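Uncharacterized protein (Bacteroides uniformis, PDB 4JPQ) is of unknown function but, as a member of carbohydrate-binding family 9, probably binds sugars. Local coordinates at residues 75-80 with 106-111; 40-45 with 204-209. One frame throughout, in Å; residues are numbered along the deposited sequence. Where two conformers were deposited one is given.

How the interactions relate
Both contacts lie in the single carbohydrate-binding family 9 region of the chain, and their centres are 23 Å apart. Along the sequence interaction 1 is nested inside interaction 2: residues 40-45 come first, then 75-80 and 106-111, and 204-209 close the outer loop. Interaction 1 joins the loop after strand 72-75 to the end of strand 102-108. Interaction 2 pairs two loops, before strand 50-57 and after strand 195-197. The two meet where Glu106 packs against His209, with OE2 of Glu106 4.1 Å from NE2 of His209. Strand 102-108 thus ends in the turn of interaction 1, and its residues Glu106, Asn104 and Tyr102 also touch His209 at the end of 204-209.

Interaction 1: residues 75-80 with 106-111; sequences AVASGD and ECNCAG. With SO4 (sulfate ion), chain D.
The methyl group of Ala75 points at the turn that ends strand 102-108. Its CB lies 3.5 Å from CB of Ala110, methyl against methyl. The sulfur of Cys109 flanks the same methyl, with SG 4.1 Å from CB of Ala75. Asn108 reaches across with its amide nitrogen. ND2 sits 3.8 Å from CB of Ala75 and 3.8 Å from CB of Ala77, so it approaches both methyls. With CG of Asn108 between the backbone N and the carbonyl carbon (chi1 70°) and chi2 near 10°, OD1 lies back over its own turn, where it takes the N-H of Arg112 and, weakly, that of Ala110. ND2 is left facing the loop. It donates to Asp87 and to a water 3.2 Å from ND2, and that water donates to the carbonyl O of Ala77 at 2.7 Å. Asp87 also accepts from the backbone N of Ala77, so one carboxylate ties both segments. On the loop's far side the N of Ser78 donates almost straight (170°) to O2 of a sulfate, probably from the crystallisation liquor. Gly111 N bonds to Asn108 O, closing a type I beta turn that connects strands 102-108 and 113-118 as a beta hairpin.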
loop_
_atom_site.group_PDB
_atom_site.type_symbol
_atom_site.label_atom_id
_atom_site.label_comp_id
_atom_site.label_asym_id
_atom_site.label_seq_id
_atom_site.Cartn_x
_atom_site.Cartn_y
_atom_site.Cartn_z
ATOM N N ALA A 75 15.097 -0.813 7.385
ATOM C CA ALA A 75 14.277 -2.051 7.351
ATOM C C ALA A 75 14.723 -3.027 8.433
ATOM O O ALA A 75 15.338 -4.044 8.156
ATOM C CB ALA A 75 14.329 -2.692 5.984
ATOM N N VAL A 76 14.458 -2.657 9.678
ATOM C CA VAL A 76 14.826 -3.456 10.843
ATOM C C VAL A 76 13.895 -4.661 11.061
ATOM O O VAL A 76 14.360 -5.709 11.518
ATOM C CB VAL A 76 14.919 -2.565 12.127
ATOM C CG1 VAL A 76 15.258 -3.394 13.376
ATOM C CG2 VAL A 76 15.962 -1.464 11.917
ATOM N N ALA A 77 12.612 -4.512 10.739
ATOM C CA ALA A 77 11.612 -5.561 10.994
ATOM C C ALA A 77 12.075 -6.943 10.541
ATOM O O ALA A 77 12.321 -7.131 9.366
ATOM C CB ALA A 77 10.289 -5.197 10.341
ATOM N N SER A 78 12.229 -7.880 11.476
ATOM C CA SER A 78 12.780 -9.211 11.154
ATOM C C SER A 78 11.821 -10.175 10.459
ATOM O O SER A 78 12.279 -11.129 9.826
ATOM C CB SER A 78 13.391 -9.876 12.396
ATOM O OG SER A 78 12.406 -10.108 13.376
ATOM N N GLY A 79 10.515 -9.964 10.591
ATOM C CA GLY A 79 9.528 -10.834 9.940
ATOM C C GLY A 79 8.263 -10.120 9.528
ATOM O O GLY A 79 8.089 -8.932 9.812
ATOM N N ASP A 80 7.395 -10.855 8.825
ATOM C CA ASP A 80 6.092 -10.340 8.417
ATOM C C ASP A 80 5.289 -10.070 9.678
ATOM O O ASP A 80 5.538 -10.671 10.732
ATOM C CB ASP A 80 5.336 -11.304 7.488
ATOM C CG ASP A 80 5.954 -11.418 6.097
ATOM O OD1 ASP A 80 6.875 -10.646 5.727
ATOM O OD2 ASP A 80 5.498 -12.310 5.362
ATOM N N GLU A 106 0.695 -2.971 4.864
ATOM C CA GLU A 106 1.846 -2.107 5.116
ATOM C C GLU A 106 3.078 -2.934 4.801
ATOM O O GLU A 106 3.224 -4.040 5.318
ATOM C CB GLU A 106 1.831 -1.632 6.569
ATOM C CG GLU A 106 0.524 -0.942 6.967
ATOM C CD GLU A 106 0.507 -0.367 8.374
ATOM O OE1 GLU A 106 1.570 -0.185 8.983
ATOM O OE2 GLU A 106 -0.597 -0.074 8.879
ATOM N N CYS A 107 3.956 -2.403 3.953
ATOM C CA CYS A 107 5.149 -3.131 3.503
ATOM C C CYS A 107 6.396 -2.250 3.571
ATOM O O CYS A 107 6.391 -1.135 3.022
ATOM C CB CYS A 107 4.899 -3.595 2.076
ATOM S SG CYS A 107 5.957 -4.946 1.553
ATOM N N ASN A 108 7.437 -2.694 4.287
ATOM C CA ASN A 108 8.679 -1.892 4.354
ATOM C C ASN A 108 9.481 -2.080 3.084
ATOM O O ASN A 108 9.224 -3.024 2.315
ATOM C CB ASN A 108 9.524 -2.112 5.631
ATOM C CG ASN A 108 10.206 -3.479 5.722
ATOM O OD1 ASN A 108 10.243 -4.265 4.781
ATOM N ND2 ASN A 108 10.788 -3.747 6.890
ATOM N N CYS A 109 10.469 -1.208 2.891
ATOM C CA CYS A 109 11.324 -1.224 1.688
ATOM C C CYS A 109 12.109 -2.519 1.422
ATOM O O CYS A 109 12.549 -2.733 0.297
ATOM C CB CYS A 109 12.278 -0.028 1.689
ATOM S SG CYS A 109 13.461 -0.030 3.045
ATOM N N ALA A 110 12.284 -3.362 2.440
ATOM C CA ALA A 110 12.930 -4.682 2.280
ATOM C C ALA A 110 11.960 -5.814 1.919
ATOM O O ALA A 110 12.403 -6.948 1.735
ATOM C CB ALA A 110 13.717 -5.045 3.534
ATOM N N GLY A 111 10.661 -5.519 1.825
ATOM C CA GLY A 111 9.645 -6.514 1.483
ATOM C C GLY A 111 8.885 -7.168 2.621
ATOM O O GLY A 111 8.004 -7.988 2.356
HETATM S S SO4 D . 9.954 -6.920 14.188
HETATM O O1 SO4 D . 9.294 -7.165 15.495
HETATM O O2 SO4 D . 11.437 -6.865 14.345
HETATM O O3 SO4 D . 9.589 -7.991 13.203
HETATM O O4 SO4 D . 9.503 -5.587 13.729
HETATM O O HOH W 1 13.237 -5.863 7.109
#

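Interaction 2: residues 40-45 with 204-209; sequences VNWKDY and ERPMFH
Pro206 lies over one face of the Trp42 indole. Its CA stands 3.5 Å from the centroid of the six-membered ring and only 8° off the ring normal, a clear CH-pi contact. The proline ring extends along the same face, and its CG comes within 3.8 Å of CD2 of Trp42. The peptide between Arg205 and Pro206 covers the pyrrole side, with Arg205 C above the plane toward the rim. Phe208 meets the indole at its edge. Its CE1 is 4.1 Å from CZ3 of Trp42, near the indole plane. Tyr45 adds a looser touch, with CD2 4.0 Å from CG of Pro206, and the two side chains cross at about a right angle.

The next shell fixes the indole. CG of Trp42 is anti to the carbonyl carbon (chi1 -52°), which carries the ring toward residues 204-209. Asn41 CB covers the opposite face, 3.4 Å above the plane, so the indole is sandwiched. NE1 donates to the carbonyl O of Leu203; O of Arg205 is near but badly angled for a bond. With an alanine in place of Trp42, Pro206 would probably lose the indole face beneath its CA and ring, and the Leu203 carbonyl would be left without this donor. The amide of Asn41 is tied to Ser197 and Ile201. Tyr45 N bonds to Trp42 O, which bends residues 42-45 into a turn.

A buffer molecule, 3-cyclohexyl-1-propylsulfonic acid, lies about 3 Å from the Tyr45 side chain and accepts a bond from Phe208 N. It may mark a pocket. Phe195 of strand 195-197 touches Trp42 and Pro206 and meets Tyr45 edge-to-face. Phe208 stacks on Tyr184 of strand 178-186 and touches Phe93 of strand 89-95, which joins this surface contact to the strands.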
loop_
_atom_site.group_PDB
_atom_site.type_symbol
_atom_site.label_atom_id
_atom_site.label_comp_id
_atom_site.label_asym_id
_atom_site.label_seq_id
_atom_site.Cartn_x
_atom_site.Cartn_y
_atom_site.Cartn_z
ATOM N N VAL A 40 0.356 16.366 2.313
ATOM C CA VAL A 40 0.963 16.631 3.618
ATOM C C VAL A 40 -0.181 17.169 4.468
ATOM O O VAL A 40 -0.452 18.370 4.480
ATOM C CB VAL A 40 2.113 17.667 3.495
ATOM C CG1 VAL A 40 2.711 18.004 4.858
ATOM C CG2 VAL A 40 3.200 17.153 2.553
ATOM N N ASN A 41 -0.867 16.266 5.161
ATOM C CA ASN A 41 -2.048 16.621 5.973
ATOM C C ASN A 41 -1.756 17.333 7.282
ATOM O O ASN A 41 -2.638 18.036 7.773
ATOM C CB ASN A 41 -2.873 15.381 6.294
ATOM C CG ASN A 41 -3.444 14.722 5.057
ATOM O OD1 ASN A 41 -4.263 15.319 4.360
ATOM N ND2 ASN A 41 -3.049 13.470 4.798
ATOM N N TRP A 42 -0.548 17.146 7.841
ATOM C CA TRP A 42 -0.151 17.740 9.122
ATOM C C TRP A 42 1.138 18.546 8.991
ATOM O O TRP A 42 2.198 17.977 8.737
ATOM C CB TRP A 42 -0.011 16.633 10.168
ATOM C CG TRP A 42 -1.249 15.800 10.196
ATOM C CD1 TRP A 42 -2.416 16.098 10.821
ATOM C CD2 TRP A 42 -1.460 14.569 9.509
ATOM N NE1 TRP A 42 -3.338 15.122 10.586
ATOM C CE2 TRP A 42 -2.780 14.164 9.783
ATOM C CE3 TRP A 42 -0.655 13.760 8.686
ATOM C CZ2 TRP A 42 -3.330 12.980 9.262
ATOM C CZ3 TRP A 42 -1.204 12.579 8.166
ATOM C CH2 TRP A 42 -2.536 12.207 8.456
ATOM N N LYS A 43 1.039 19.870 9.173
ATOM C CA LYS A 43 2.194 20.799 9.079
ATOM C C LYS A 43 3.286 20.511 10.130
ATOM O O LYS A 43 4.414 20.977 9.990
ATOM C CB LYS A 43 1.734 22.260 9.183
ATOM C CG LYS A 43 0.687 22.721 8.159
ATOM C CD LYS A 43 0.148 24.094 8.527
ATOM C CE LYS A 43 -1.077 24.515 7.708
ATOM N NZ LYS A 43 -0.743 24.973 6.335
ATOM N N ASP A 44 2.927 19.781 11.192
ATOM C CA ASP A 44 3.877 19.240 12.179
ATOM C C ASP A 44 4.965 18.393 11.528
ATOM O O ASP A 44 6.098 18.399 11.990
ATOM C CB ASP A 44 3.206 18.240 13.157
ATOM C CG ASP A 44 1.898 18.703 13.713
ATOM O OD1 ASP A 44 0.966 18.821 12.896
ATOM O OD2 ASP A 44 1.779 18.853 14.944
ATOM N N TYR A 45 4.579 17.602 10.523
ATOM C CA TYR A 45 5.493 16.727 9.773
ATOM C C TYR A 45 5.468 17.193 8.320
ATOM O O TYR A 45 4.706 16.646 7.504
ATOM C CB TYR A 45 5.097 15.249 9.951
ATOM C CG TYR A 45 5.223 14.807 11.407
ATOM C CD1 TYR A 45 6.435 14.337 11.906
ATOM C CD2 TYR A 45 4.141 14.897 12.289
ATOM C CE1 TYR A 45 6.565 13.943 13.232
ATOM C CE2 TYR A 45 4.260 14.503 13.625
ATOM C CZ TYR A 45 5.479 14.024 14.096
ATOM O OH TYR A 45 5.652 13.633 15.412
ATOM N N GLU A 204 -7.107 15.908 13.378
ATOM C CA GLU A 204 -6.178 16.860 14.021
ATOM C C GLU A 204 -4.685 16.457 14.047
ATOM O O GLU A 204 -3.833 17.310 14.207
ATOM C CB GLU A 204 -6.637 17.235 15.450
ATOM C CG GLU A 204 -6.714 16.090 16.454
ATOM C CD GLU A 204 -6.700 16.573 17.894
ATOM O OE1 GLU A 204 -6.815 17.800 18.130
ATOM O OE2 GLU A 204 -6.550 15.714 18.787
ATOM N N ARG A 205 -4.372 15.158 13.919
ATOM C CA ARG A 205 -2.961 14.661 13.951
ATOM C C ARG A 205 -2.793 13.346 13.121
ATOM O O ARG A 205 -3.794 12.818 12.639
ATOM C CB ARG A 205 -2.466 14.563 15.402
ATOM C CG ARG A 205 -3.300 13.654 16.255
ATOM C CD ARG A 205 -3.013 13.780 17.747
ATOM N NE ARG A 205 -4.023 12.978 18.422
ATOM C CZ ARG A 205 -4.028 11.644 18.498
ATOM N NH1 ARG A 205 -3.041 10.902 17.984
ATOM N NH2 ARG A 205 -5.048 11.038 19.099
ATOM N N PRO A 206 -1.542 12.864 12.884
ATOM C CA PRO A 206 -1.333 11.694 11.998
ATOM C C PRO A 206 -2.011 10.405 12.401
ATOM O O PRO A 206 -1.601 9.744 13.354
ATOM C CB PRO A 206 0.190 11.537 11.966
ATOM C CG PRO A 206 0.663 12.920 12.189
ATOM C CD PRO A 206 -0.244 13.446 13.253
HETATM N N MSE A 207 -3.084 10.100 11.679
HETATM C CA MSE A 207 -3.904 8.917 11.897
HETATM C C MSE A 207 -4.300 8.389 10.537
HETATM O O MSE A 207 -4.885 9.117 9.751
HETATM C CB MSE A 207 -5.087 9.416 12.708
HETATM C CG MSE A 207 -4.679 9.795 14.131
HETATM SE SE MSE A 207 -6.239 9.815 15.283
HETATM C CE MSE A 207 -6.459 11.760 15.503
ATOM N N PHE A 208 -3.956 7.138 10.245
ATOM C CA PHE A 208 -4.256 6.520 8.949
ATOM C C PHE A 208 -5.438 5.555 8.944
ATOM O O PHE A 208 -5.967 5.284 7.869
ATOM C CB PHE A 208 -3.029 5.753 8.396
ATOM C CG PHE A 208 -1.850 6.610 7.958
ATOM C CD1 PHE A 208 -1.987 7.915 7.444
ATOM C CD2 PHE A 208 -0.582 6.036 7.946
ATOM C CE1 PHE A 208 -0.878 8.636 7.022
ATOM C CE2 PHE A 208 0.523 6.751 7.510
ATOM C CZ PHE A 208 0.374 8.054 7.047
ATOM N N HIS A 209 -5.850 5.034 10.103
ATOM C CA HIS A 209 -6.972 4.069 10.193
ATOM C C HIS A 209 -8.351 4.775 10.198
ATOM O O HIS A 209 -9.157 4.591 11.115
ATOM C CB HIS A 209 -6.768 3.171 11.420
ATOM C CG HIS A 209 -5.548 2.309 11.336
ATOM N ND1 HIS A 209 -5.599 0.974 10.998
ATOM C CD2 HIS A 209 -4.240 2.600 11.525
ATOM C CE1 HIS A 209 -4.374 0.476 10.995
ATOM N NE2 HIS A 209 -3.529 1.442 11.310
#